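Local coordinates for protein anopheles gambiae adenosine kinase (Anopheles gambiae, PDB 3LOO) that catalyses the ATP-dependent phosphorylation of adenosine to AMP, as a kinase of the pfkB carbohydrate kinase family, at residues Ile114-Glu117 / Arg118-Asn122; Ala214-Val217 / Pro218-Lys222; Phe236-Glu239 / Thr240-Ile243. All coordinates share one frame; numbering follows the deposited sequence.

Contact 1 (Ile114-Glu117 / Arg118-Asn122); sequences ILEE and RATSN
Ile114 and Arg118, one turn apart on helix 110-122, run alongside each other. The side-chain packing is theirs: the Ile114 CG2 methyl sits over one face of the Arg118 guanidinium, toward its rim, 4.0 Å from Arg118 NH1. The arginine chain bends at its second torsion (chi2 -85°), which folds the charged end back along the helix onto the isoleucine branch.

Backbone bonds of the i to i+4 kind join the segments: Arg118 N to Ile114 O, Ala119 N to Leu115 O at 2.9 Å, and Thr120 N to Glu116 O. One hydroxyl adds to the last part of this ladder. Ser121 OG stands beside its own backbone N (chi1 -54°) and donates to Glu117 O at 2.7 Å; Ser121 N, 2.9 Å from the same Glu117 O, arrives from the opposite face of that carbonyl, so two donors grip one oxygen.

The helix is the crossover of a beta-alpha-beta unit between strands 100-107 and 125-131. Its inward side packs Leu115 on Tyr128 and Ala119 on Val126, both of strand 125-131, while Leu115 and Ala119 also meet Gln84 of helix 82-94; Glu117, Arg118, Thr120 and Ser121 line the exposed side.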
loop_
_atom_site.group_PDB
_atom_site.type_symbol
_atom_site.label_atom_id
_atom_site.label_comp_id
_atom_site.label_asym_id
_atom_site.label_seq_id
_atom_site.Cartn_x
_atom_site.Cartn_y
_atom_site.Cartn_z
ATOM N N ILE A 114 -2.993 -18.969 4.566
ATOM C CA ILE A 114 -3.432 -17.955 5.523
ATOM C C ILE A 114 -3.816 -16.648 4.794
ATOM O O ILE A 114 -4.871 -16.052 5.087
ATOM C CB ILE A 114 -2.356 -17.661 6.627
ATOM C CG1 ILE A 114 -2.164 -18.873 7.568
ATOM C CG2 ILE A 114 -2.740 -16.422 7.436
ATOM C CD1 ILE A 114 -0.737 -18.981 8.145
ATOM N N LEU A 115 -2.966 -16.208 3.848
ATOM C CA LEU A 115 -3.215 -14.957 3.083
ATOM C C LEU A 115 -4.471 -15.109 2.195
ATOM O O LEU A 115 -5.365 -14.291 2.217
ATOM C CB LEU A 115 -2.002 -14.605 2.211
ATOM C CG LEU A 115 -0.709 -14.283 2.975
ATOM C CD1 LEU A 115 0.325 -13.721 1.995
ATOM C CD2 LEU A 115 -0.969 -13.292 4.147
ATOM N N GLU A 116 -4.504 -16.161 1.408
ATOM C CA GLU A 116 -5.654 -16.477 0.564
ATOM C C GLU A 116 -6.986 -16.465 1.302
ATOM O O GLU A 116 -7.944 -15.810 0.894
ATOM C CB GLU A 116 -5.459 -17.871 0.032
ATOM C CG GLU A 116 -4.895 -17.935 -1.324
ATOM C CD GLU A 116 -5.942 -18.279 -2.318
ATOM O OE1 GLU A 116 -5.613 -18.472 -3.518
ATOM O OE2 GLU A 116 -7.104 -18.349 -1.884
ATOM N N GLU A 117 -7.038 -17.227 2.392
ATOM C CA GLU A 117 -8.264 -17.353 3.147
ATOM C C GLU A 117 -8.692 -16.044 3.750
ATOM O O GLU A 117 -9.856 -15.700 3.609
ATOM C CB GLU A 117 -8.166 -18.471 4.197
ATOM C CG GLU A 117 -8.074 -19.818 3.485
ATOM C CD GLU A 117 -8.019 -21.011 4.417
ATOM O OE1 GLU A 117 -7.489 -20.878 5.543
ATOM O OE2 GLU A 117 -8.497 -22.095 3.995
ATOM N N ARG A 118 -7.787 -15.304 4.409
ATOM C CA ARG A 118 -8.166 -13.990 4.969
ATOM C C ARG A 118 -8.628 -12.992 3.895
ATOM O O ARG A 118 -9.640 -12.305 4.055
ATOM C CB ARG A 118 -7.024 -13.319 5.771
ATOM C CG ARG A 118 -6.477 -14.147 6.924
ATOM C CD ARG A 118 -7.259 -14.030 8.265
ATOM N NE ARG A 118 -6.822 -15.123 9.156
ATOM C CZ ARG A 118 -5.693 -15.148 9.881
ATOM N NH1 ARG A 118 -4.846 -14.109 9.893
ATOM N NH2 ARG A 118 -5.408 -16.222 10.611
ATOM N N ALA A 119 -7.876 -12.869 2.810
ATOM C CA ALA A 119 -8.253 -11.881 1.805
ATOM C C ALA A 119 -9.577 -12.298 1.095
ATOM O O ALA A 119 -10.453 -11.467 0.916
ATOM C CB ALA A 119 -7.116 -11.629 0.818
ATOM N N THR A 120 -9.726 -13.571 0.750
ATOM C CA THR A 120 -11.005 -14.062 0.179
ATOM C C THR A 120 -12.188 -13.893 1.152
ATOM O O THR A 120 -13.237 -13.481 0.731
ATOM C CB THR A 120 -10.911 -15.530 -0.345
ATOM O OG1 THR A 120 -9.991 -15.566 -1.446
ATOM C CG2 THR A 120 -12.306 -16.036 -0.889
ATOM N N SER A 121 -12.005 -14.176 2.441
ATOM C CA SER A 121 -13.077 -13.920 3.423
ATOM C C SER A 121 -13.554 -12.492 3.482
ATOM O O SER A 121 -14.748 -12.267 3.658
ATOM C CB SER A 121 -12.675 -14.320 4.825
ATOM O OG SER A 121 -12.267 -15.659 4.737
ATOM N N ASN A 122 -12.623 -11.548 3.340
ATOM C CA ASN A 122 -12.948 -10.125 3.311
ATOM C C ASN A 122 -13.629 -9.662 2.032
ATOM O O ASN A 122 -14.215 -8.571 2.023
ATOM C CB ASN A 122 -11.691 -9.276 3.591
ATOM C CG ASN A 122 -11.162 -9.462 5.013
ATOM O OD1 ASN A 122 -11.935 -9.577 5.971
ATOM N ND2 ASN A 122 -9.850 -9.504 5.154
#

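Contact 2 (Ala214-Val217 / Pro218-Lys222); sequences APFV and PQFYK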
loop_
_atom_site.group_PDB
_atom_site.type_symbol
_atom_site.label_atom_id
_atom_site.label_comp_id
_atom_site.label_asym_id
_atom_site.label_seq_id
_atom_site.Cartn_x
_atom_site.Cartn_y
_atom_site.Cartn_z
ATOM N N ALA A 214 7.377 3.818 1.392
ATOM C CA ALA A 214 8.456 3.909 2.396
ATOM C C ALA A 214 9.543 4.815 1.860
ATOM O O ALA A 214 9.736 4.884 0.641
ATOM C CB ALA A 214 9.069 2.515 2.699
ATOM N N PRO A 215 10.332 5.425 2.764
ATOM C CA PRO A 215 11.449 6.270 2.312
ATOM C C PRO A 215 12.367 5.610 1.314
ATOM O O PRO A 215 12.872 6.293 0.418
ATOM C CB PRO A 215 12.186 6.594 3.625
ATOM C CG PRO A 215 11.032 6.744 4.560
ATOM C CD PRO A 215 10.133 5.554 4.219
ATOM N N PHE A 216 12.562 4.297 1.409
ATOM C CA PHE A 216 13.492 3.660 0.474
ATOM C C PHE A 216 13.003 3.642 -0.934
ATOM O O PHE A 216 13.786 3.418 -1.851
ATOM C CB PHE A 216 13.931 2.234 0.898
ATOM C CG PHE A 216 12.885 1.162 0.737
ATOM C CD1 PHE A 216 12.653 0.545 -0.488
ATOM C CD2 PHE A 216 12.204 0.678 1.857
ATOM C CE1 PHE A 216 11.694 -0.502 -0.622
ATOM C CE2 PHE A 216 11.247 -0.385 1.721
ATOM C CZ PHE A 216 11.007 -0.960 0.492
ATOM N N VAL A 217 11.698 3.825 -1.143
ATOM C CA VAL A 217 11.228 3.786 -2.514
ATOM C C VAL A 217 11.793 4.939 -3.407
ATOM O O VAL A 217 12.389 4.675 -4.441
ATOM C CB VAL A 217 9.662 3.628 -2.590
ATOM C CG1 VAL A 217 9.201 3.905 -4.006
ATOM C CG2 VAL A 217 9.260 2.187 -2.084
ATOM N N PRO A 218 11.608 6.215 -3.005
ATOM C CA PRO A 218 12.265 7.274 -3.814
ATOM C C PRO A 218 13.812 7.270 -3.739
ATOM O O PRO A 218 14.494 7.673 -4.720
ATOM C CB PRO A 218 11.718 8.583 -3.207
ATOM C CG PRO A 218 11.221 8.221 -1.807
ATOM C CD PRO A 218 10.768 6.763 -1.913
ATOM N N GLN A 219 14.353 6.795 -2.608
ATOM C CA GLN A 219 15.787 6.656 -2.449
ATOM C C GLN A 219 16.369 5.601 -3.368
ATOM O O GLN A 219 17.488 5.770 -3.822
ATOM C CB GLN A 219 16.152 6.310 -1.011
ATOM C CG GLN A 219 15.996 7.488 -0.108
ATOM C CD GLN A 219 15.805 7.096 1.329
ATOM O OE1 GLN A 219 15.998 5.928 1.688
ATOM N NE2 GLN A 219 15.405 8.064 2.169
ATOM N N PHE A 220 15.645 4.497 -3.602
ATOM C CA PHE A 220 16.181 3.373 -4.400
ATOM C C PHE A 220 15.794 3.429 -5.889
ATOM O O PHE A 220 16.491 2.884 -6.753
ATOM C CB PHE A 220 15.651 2.038 -3.859
ATOM C CG PHE A 220 16.347 1.514 -2.599
ATOM C CD1 PHE A 220 17.185 2.314 -1.805
ATOM C CD2 PHE A 220 16.093 0.214 -2.184
ATOM C CE1 PHE A 220 17.772 1.816 -0.626
ATOM C CE2 PHE A 220 16.667 -0.298 -0.976
ATOM C CZ PHE A 220 17.519 0.512 -0.203
ATOM N N TYR A 221 14.646 4.036 -6.193
ATOM C CA TYR A 221 14.085 3.913 -7.550
ATOM C C TYR A 221 13.628 5.290 -8.041
ATOM O O TYR A 221 12.469 5.484 -8.486
ATOM C CB TYR A 221 12.907 2.911 -7.562
ATOM C CG TYR A 221 13.104 1.682 -6.731
ATOM C CD1 TYR A 221 14.048 0.695 -7.085
ATOM C CD2 TYR A 221 12.301 1.463 -5.594
ATOM C CE1 TYR A 221 14.224 -0.463 -6.300
ATOM C CE2 TYR A 221 12.436 0.312 -4.851
ATOM C CZ TYR A 221 13.406 -0.631 -5.184
ATOM O OH TYR A 221 13.520 -1.744 -4.388
ATOM N N LYS A 222 14.529 6.265 -7.931
ATOM C CA LYS A 222 14.157 7.645 -8.218
ATOM C C LYS A 222 13.698 7.803 -9.664
ATOM O O LYS A 222 12.665 8.445 -9.935
ATOM C CB LYS A 222 15.316 8.599 -7.946
ATOM C CG LYS A 222 14.890 10.034 -7.989
ATOM C CD LYS A 222 15.676 10.780 -9.027
ATOM C CE LYS A 222 15.123 12.176 -9.216
ATOM N NZ LYS A 222 16.215 13.153 -9.393
#
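Phe216 lays its CB squarely over the ring of Phe220, 4.0 Å from the centroid and almost on the ring normal (4° off), a CH-pi contact across one turn of the short helix 216-220. The helix follows strand 207-211 in the parallel run of the large mixed sheet of this pfkB-family kinase. The two phenyl rings themselves meet obliquely, with planes at 46° and Phe216 CD1 3.8 Å from Phe220 CD2. Phe216 CG is held between the backbone N and the carbonyl carbon (chi1 73°), which carries its ring away from the helix toward the bound bis(adenosine)-5'-tetraphosphate, about 4 Å from the side chain.

The backbone turn is closed by Phe220 N donating to Phe216 O at 2.8 Å and by Tyr221 N donating to Val217 O. Gln219 runs extended alongside Pro215 and brings NE2 to 3.8 Å from Pro215 CB. Outside the turn, Pro215 rests on Thr240 and Ala244 of helix 239-248, and Tyr221 OH is hydrogen-bonded to Thr188 OG1. Val217 CG1 approaches Tyr221 CD2 at 4.3 Å. The Val217-Pro218 junction is tight: Val217 CB lies only 3.4 Å from Pro218 CD.

Contact 3 (Phe236-Glu239 / Thr240-Ile243); sequences FGNE and TEAI. With B4P (bis(adenosine)-5'-tetraphosphate), chain D.
The Asn238 amide and the Glu241 carboxylate are stacked, their planes 23° apart, with Glu241 CD 3.1 Å from Asn238 OD1. Together the two residues form a capping box, which starts helix 239-248 where strand 234-238 runs out. Asn238 OD1 accepts from Glu241 N at 3.0 Å, almost straight along the C=O, and more weakly from Thr240 N. In return Asn238 N donates to Glu241 OE1 at 3.0 Å, meeting that oxygen from above the carboxylate plane (55° out of it). The bend of the glutamate chain at its second torsion turns its end back over the asparagine.

The helix continues with Ala242 N donating to Asn238 O and Ile243 N to Glu239 O, giving the first turn its backbone bonds. Ala242 packs on Ile279 of strand 276-281 and on Leu256 of helix 256-264, while Glu241 touches Pro215.

With OD1 engaged by the helix N-terminus, the other end of the Asn238 amide faces the ligand pocket, where Thr280 OG1 and Gly314 N also bind the bis(adenosine)-5'-tetraphosphate. A water accepts from Asn238 ND2 at 2.9 Å and donates to Glu241 OE2 at 2.8 Å, bridging the stacked pair. Asn238 ND2 also donates to the phosphate oxygen O1G of the ligand over 2.9 Å, with an N-H...O angle of 166°.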
loop_
_atom_site.group_PDB
_atom_site.type_symbol
_atom_site.label_atom_id
_atom_site.label_comp_id
_atom_site.label_asym_id
_atom_site.label_seq_id
_atom_site.Cartn_x
_atom_site.Cartn_y
_atom_site.Cartn_z
ATOM N N PHE A 236 -0.543 8.753 -2.816
ATOM C CA PHE A 236 -0.647 8.741 -1.356
ATOM C C PHE A 236 0.765 8.580 -0.780
ATOM O O PHE A 236 1.646 7.970 -1.415
ATOM C CB PHE A 236 -1.459 7.529 -0.889
ATOM C CG PHE A 236 -2.853 7.427 -1.486
ATOM C CD1 PHE A 236 -3.921 8.070 -0.888
ATOM C CD2 PHE A 236 -3.087 6.630 -2.623
ATOM C CE1 PHE A 236 -5.250 7.933 -1.414
ATOM C CE2 PHE A 236 -4.382 6.508 -3.172
ATOM C CZ PHE A 236 -5.461 7.156 -2.559
ATOM N N GLY A 237 0.974 9.097 0.431
ATOM C CA GLY A 237 2.219 8.822 1.162
ATOM C C GLY A 237 2.165 9.475 2.522
ATOM O O GLY A 237 1.280 10.297 2.784
ATOM N N ASN A 238 3.076 9.105 3.406
ATOM C CA ASN A 238 3.108 9.798 4.687
ATOM C C ASN A 238 4.146 10.941 4.657
ATOM O O ASN A 238 4.797 11.191 3.637
ATOM C CB ASN A 238 3.278 8.816 5.871
ATOM C CG ASN A 238 4.677 8.207 5.953
ATOM O OD1 ASN A 238 5.614 8.702 5.353
ATOM N ND2 ASN A 238 4.796 7.081 6.662
ATOM N N GLU A 239 4.281 11.649 5.753
ATOM C CA GLU A 239 5.101 12.857 5.753
ATOM C C GLU A 239 6.577 12.522 5.510
ATOM O O GLU A 239 7.273 13.249 4.830
ATOM C CB GLU A 239 4.913 13.622 7.064
ATOM C CG GLU A 239 5.657 13.066 8.249
ATOM C CD GLU A 239 4.741 12.314 9.173
ATOM O OE1 GLU A 239 4.181 11.265 8.769
ATOM O OE2 GLU A 239 4.555 12.808 10.315
ATOM N N THR A 240 7.011 11.376 6.019
ATOM C CA THR A 240 8.403 10.972 5.994
ATOM C C THR A 240 8.756 10.559 4.571
ATOM O O THR A 240 9.840 10.821 4.124
ATOM C CB THR A 240 8.638 9.833 7.024
ATOM O OG1 THR A 240 8.320 10.330 8.343
ATOM C CG2 THR A 240 10.085 9.355 6.999
ATOM N N GLU A 241 7.793 9.998 3.836
ATOM C CA GLU A 241 7.992 9.588 2.453
ATOM C C GLU A 241 7.997 10.778 1.538
ATOM O O GLU A 241 8.765 10.827 0.561
ATOM C CB GLU A 241 6.876 8.592 2.044
ATOM C CG GLU A 241 7.100 7.218 2.693
ATOM C CD GLU A 241 5.826 6.498 3.152
ATOM O OE1 GLU A 241 4.705 6.748 2.639
ATOM O OE2 GLU A 241 5.969 5.622 4.033
ATOM N N ALA A 242 7.125 11.738 1.827
ATOM C CA ALA A 242 7.110 12.986 1.079
ATOM C C ALA A 242 8.459 13.777 1.197
ATOM O O ALA A 242 9.014 14.263 0.189
ATOM C CB ALA A 242 5.898 13.845 1.483
ATOM N N ILE A 243 8.962 13.896 2.416
ATOM C CA ILE A 243 10.311 14.494 2.670
ATOM C C ILE A 243 11.426 13.697 1.982
ATOM O O ILE A 243 12.279 14.271 1.291
ATOM C CB ILE A 243 10.530 14.669 4.195
ATOM C CG1 ILE A 243 9.554 15.739 4.679
ATOM C CG2 ILE A 243 12.046 14.948 4.564
ATOM C CD1 ILE A 243 9.304 15.744 6.225
HETATM P PA B4P D . 2.716 0.418 8.744
HETATM O O1A B4P D . 2.011 -0.146 9.968
HETATM O O2A B4P D . 4.214 0.695 8.859
HETATM O O3A B4P D . 2.071 1.869 8.507
HETATM P PB B4P D . 1.361 2.249 7.131
HETATM O O1B B4P D . 0.051 1.480 6.947
HETATM O O2B B4P D . 2.341 2.354 5.975
HETATM O O3B B4P D . 1.036 3.702 7.871
HETATM P PG B4P D . 1.504 5.173 7.411
HETATM O O1G B4P D . 2.759 5.606 8.088
HETATM O O2G B4P D . 1.564 5.153 5.897
HETATM O O3G B4P D . 0.292 6.124 7.849
HETATM P PD B4P D . 0.190 7.244 9.005
HETATM O O1D B4P D . 0.935 6.753 10.190
HETATM O O2D B4P D . 0.434 8.629 8.474
HETATM O O5E B4P D . 2.387 -0.484 7.433
HETATM C C5E B4P D . 2.446 -1.863 7.729
HETATM C C4E B4P D . 2.338 -2.761 6.531
HETATM O O4E B4P D . 3.361 -2.527 5.562
HETATM C C3E B4P D . 2.572 -4.173 6.993
HETATM O O3E B4P D . 1.265 -4.780 7.006
HETATM C C2E B4P D . 3.448 -4.802 5.915
HETATM O O2E B4P D . 2.967 -6.047 5.394
HETATM C C1E B4P D . 3.535 -3.712 4.830
HETATM N N9A B4P D . 4.870 -3.735 4.206
HETATM C C8A B4P D . 6.077 -3.445 4.774
HETATM N N7A B4P D . 7.042 -3.613 3.822
HETATM C C5A B4P D . 6.456 -4.041 2.665
HETATM C C6A B4P D . 6.912 -4.364 1.376
HETATM N N6A B4P D . 8.236 -4.345 1.026
HETATM N N1A B4P D . 6.013 -4.769 0.445
HETATM C C2A B4P D . 4.685 -4.813 0.721
HETATM N N3A B4P D . 4.224 -4.495 1.942
HETATM C C4A B4P D . 5.082 -4.100 2.918
HETATM O O5F B4P D . -1.367 7.075 9.345
HETATM C C5F B4P D . -2.359 7.005 8.327
HETATM C C4F B4P D . -3.691 7.342 8.997
HETATM O O4F B4P D . -3.888 6.590 10.208
HETATM C C3F B4P D . -3.708 8.780 9.482
HETATM O O3F B4P D . -3.993 9.648 8.393
HETATM C C2F B4P D . -4.793 8.748 10.541
HETATM O O2F B4P D . -6.095 8.857 9.933
HETATM C C1F B4P D . -4.591 7.366 11.188
HETATM N N9B B4P D . -3.697 7.554 12.375
HETATM C C8B B4P D . -2.378 7.280 12.425
HETATM N N7B B4P D . -1.865 7.579 13.643
HETATM C C5B B4P D . -2.861 8.061 14.415
HETATM C C6B B4P D . -2.964 8.543 15.718
HETATM N N6B B4P D . -1.857 8.566 16.502
HETATM N N1B B4P D . -4.178 8.962 16.193
HETATM C C2B B4P D . -5.287 8.937 15.413
HETATM N N3B B4P D . -5.244 8.489 14.126
HETATM C C4B B4P D . -4.069 8.050 13.575
HETATM O O HOH W 1 7.467 6.104 6.336
#

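Contacts 2 and 3 are neighbours, their centres 11 Å apart, and touch directly: Ala214 CA lies 3.4 Å from Glu241 OE2. Contact 2 follows strand 207-211 of the large sheet, and contact 3 includes residues of the adjacent parallel strand 234-238. Contact 3 is hydrogen-bonded to the ligand, whereas in contact 2 the Phe216 side chain comes about 4 Å from it. Contact 1 stands apart across the chain's centre, about 29 Å from either by centres. All three are partly buried, contact 1 with the most exposed residues. Contact 1, within a helix, has a serine hydroxyl bonded to a carbonyl; contact 2 relies on aromatic and proline packing; contact 3 is a polar helix cap.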